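Local coordinates for protein KLLA0C04147p (Kluyveromyces lactis, PDB 5WVR) that probably binds and transfers sterols between membranes through its oxysterol-binding protein-related domain, the part of the longer protein modelled here with cholesterol bound, at residues Val277-Val282 against Thr313-Trp318. Residues are numbered along the deposited sequence; the frame is centred on the assembly and turned at random.
Sequences VSAKKV and TRFNVW
Val277 meets two residues of the neighbouring strand at once. Its N donates to Trp318 O at 3.0 Å, while its O takes the N-H of Val317 at 3.1 Å, in the carbonyl plane, and a weak one from Trp318 N. This is a classic beta bulge: Val317 is the extra residue, and Val277 and Trp318 both lean on Ile104 of helix 95-108. At Ser278 the pairing has moved on by one residue to Asn316, and the hydroxyl gives a weak hydrogen bond from OG to Asn316 OD1. The CB of Ser278 lies at the edge of the Arg314 guanidinium, in its plane, 3.8 Å from NE. Here the last two strands of the long antiparallel meander of the oxysterol-binding domain, 276-281 and 314-319, run side by side. Ala279 pairs with Phe315 through two backbone bonds, the straighter being Phe315 N to Ala279 O at 2.9 Å. With chi1 at 54°, Phe315 CG stands between its own backbone N and carbonyl carbon, which swings the ring over Ala279, whose CB makes a CH-pi contact 4.2 Å from the ring centroid. Lys280 lays its CE against Arg314 CG at 3.6 Å, and its NZ bonds to Gly312 O.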
loop_
_atom_site.group_PDB
_atom_site.type_symbol
_atom_site.label_atom_id
_atom_site.label_comp_id
_atom_site.label_asym_id
_atom_site.label_seq_id
_atom_site.Cartn_x
_atom_site.Cartn_y
_atom_site.Cartn_z
ATOM N N VAL A 277 -9.537 15.969 -2.135
ATOM C CA VAL A 277 -8.885 16.840 -1.167
ATOM C C VAL A 277 -8.465 18.114 -1.886
ATOM O O VAL A 277 -7.973 18.056 -3.020
ATOM C CB VAL A 277 -7.674 16.161 -0.483
ATOM C CG1 VAL A 277 -6.784 17.206 0.190
ATOM C CG2 VAL A 277 -8.157 15.157 0.551
ATOM N N SER A 278 -8.675 19.259 -1.225
ATOM C CA SER A 278 -8.267 20.582 -1.683
ATOM C C SER A 278 -7.317 21.209 -0.672
ATOM O O SER A 278 -7.261 20.792 0.490
ATOM C CB SER A 278 -9.479 21.503 -1.853
ATOM O OG SER A 278 -10.280 21.065 -2.933
ATOM N N ALA A 279 -6.607 22.257 -1.107
ATOM C CA ALA A 279 -5.582 22.890 -0.282
ATOM C C ALA A 279 -5.518 24.402 -0.542
ATOM O O ALA A 279 -6.016 24.922 -1.553
ATOM C CB ALA A 279 -4.212 22.251 -0.527
ATOM N N LYS A 280 -4.865 25.110 0.376
ATOM C CA LYS A 280 -4.666 26.544 0.217
ATOM C C LYS A 280 -3.407 26.993 0.947
ATOM O O LYS A 280 -2.997 26.397 1.949
ATOM C CB LYS A 280 -5.884 27.329 0.734
ATOM C CG LYS A 280 -5.963 27.408 2.250
ATOM C CD LYS A 280 -7.405 27.484 2.750
ATOM C CE LYS A 280 -8.216 28.507 1.993
ATOM N NZ LYS A 280 -7.899 29.882 2.466
ATOM N N LYS A 281 -2.814 28.075 0.446
ATOM C CA LYS A 281 -1.660 28.676 1.088
ATOM C C LYS A 281 -2.114 29.451 2.314
ATOM O O LYS A 281 -3.059 30.245 2.243
ATOM C CB LYS A 281 -0.920 29.600 0.116
ATOM C CG LYS A 281 0.368 30.210 0.687
ATOM C CD LYS A 281 1.501 29.187 0.644
ATOM C CE LYS A 281 2.737 29.631 1.447
ATOM N NZ LYS A 281 2.461 29.746 2.908
ATOM N N VAL A 282 -1.446 29.215 3.440
ATOM C CA VAL A 282 -1.693 29.969 4.662
ATOM C C VAL A 282 -0.757 31.173 4.672
ATOM O O VAL A 282 0.468 31.031 4.573
ATOM C CB VAL A 282 -1.494 29.092 5.904
ATOM C CG1 VAL A 282 -1.565 29.950 7.168
ATOM C CG2 VAL A 282 -2.526 27.967 5.910
ATOM N N THR A 313 -5.973 31.379 -2.413
ATOM C CA THR A 313 -7.138 30.734 -2.998
ATOM C C THR A 313 -6.986 29.222 -2.932
ATOM O O THR A 313 -5.876 28.680 -2.831
ATOM C CB THR A 313 -7.338 31.143 -4.456
ATOM O OG1 THR A 313 -6.378 30.467 -5.279
ATOM C CG2 THR A 313 -7.175 32.638 -4.620
ATOM N N ARG A 314 -8.121 28.542 -3.026
ATOM C CA ARG A 314 -8.153 27.098 -2.916
ATOM C C ARG A 314 -7.885 26.442 -4.256
ATOM O O ARG A 314 -8.339 26.913 -5.299
ATOM C CB ARG A 314 -9.505 26.638 -2.389
ATOM C CG ARG A 314 -9.668 26.889 -0.920
ATOM C CD ARG A 314 -10.391 25.741 -0.239
ATOM N NE ARG A 314 -11.092 24.857 -1.168
ATOM C CZ ARG A 314 -12.318 25.081 -1.629
ATOM N NH1 ARG A 314 -12.878 24.210 -2.465
ATOM N NH2 ARG A 314 -12.969 26.179 -1.260
ATOM N N PHE A 315 -7.157 25.328 -4.214
ATOM C CA PHE A 315 -6.886 24.547 -5.408
ATOM C C PHE A 315 -7.100 23.061 -5.130
ATOM O O PHE A 315 -6.745 22.558 -4.058
ATOM C CB PHE A 315 -5.467 24.807 -5.921
ATOM C CG PHE A 315 -4.381 24.610 -4.890
ATOM C CD1 PHE A 315 -4.091 25.600 -3.975
ATOM C CD2 PHE A 315 -3.619 23.446 -4.872
ATOM C CE1 PHE A 315 -3.082 25.444 -3.044
ATOM C CE2 PHE A 315 -2.604 23.279 -3.943
ATOM C CZ PHE A 315 -2.330 24.297 -3.025
ATOM N N ASN A 316 -7.694 22.361 -6.093
ATOM C CA ASN A 316 -7.803 20.909 -5.969
ATOM C C ASN A 316 -6.417 20.277 -6.025
ATOM O O ASN A 316 -5.485 20.824 -6.620
ATOM C CB ASN A 316 -8.690 20.332 -7.072
ATOM C CG ASN A 316 -10.164 20.709 -6.918
ATOM O OD1 ASN A 316 -10.702 20.744 -5.811
ATOM N ND2 ASN A 316 -10.826 20.962 -8.041
ATOM N N VAL A 317 -6.270 19.123 -5.375
ATOM C CA VAL A 317 -4.996 18.418 -5.400
ATOM C C VAL A 317 -5.221 16.958 -5.794
ATOM O O VAL A 317 -4.381 16.350 -6.464
ATOM C CB VAL A 317 -4.281 18.526 -4.042
ATOM C CG1 VAL A 317 -3.037 17.644 -4.027
ATOM C CG2 VAL A 317 -3.895 19.958 -3.773
ATOM N N TRP A 318 -6.358 16.388 -5.396
ATOM C CA TRP A 318 -6.614 14.970 -5.607
ATOM C C TRP A 318 -8.111 14.733 -5.721
ATOM O O TRP A 318 -8.892 15.269 -4.930
ATOM C CB TRP A 318 -6.041 14.114 -4.465
ATOM C CG TRP A 318 -6.474 12.673 -4.514
ATOM C CD1 TRP A 318 -5.934 11.675 -5.281
ATOM C CD2 TRP A 318 -7.540 12.073 -3.771
ATOM N NE1 TRP A 318 -6.592 10.491 -5.051
ATOM C CE2 TRP A 318 -7.585 10.706 -4.134
ATOM C CE3 TRP A 318 -8.453 12.552 -2.829
ATOM C CZ2 TRP A 318 -8.517 9.826 -3.603
ATOM C CZ3 TRP A 318 -9.378 11.677 -2.299
ATOM C CH2 TRP A 318 -9.408 10.321 -2.695
HETATM O O HOH W 1 -3.686 29.407 -2.045
#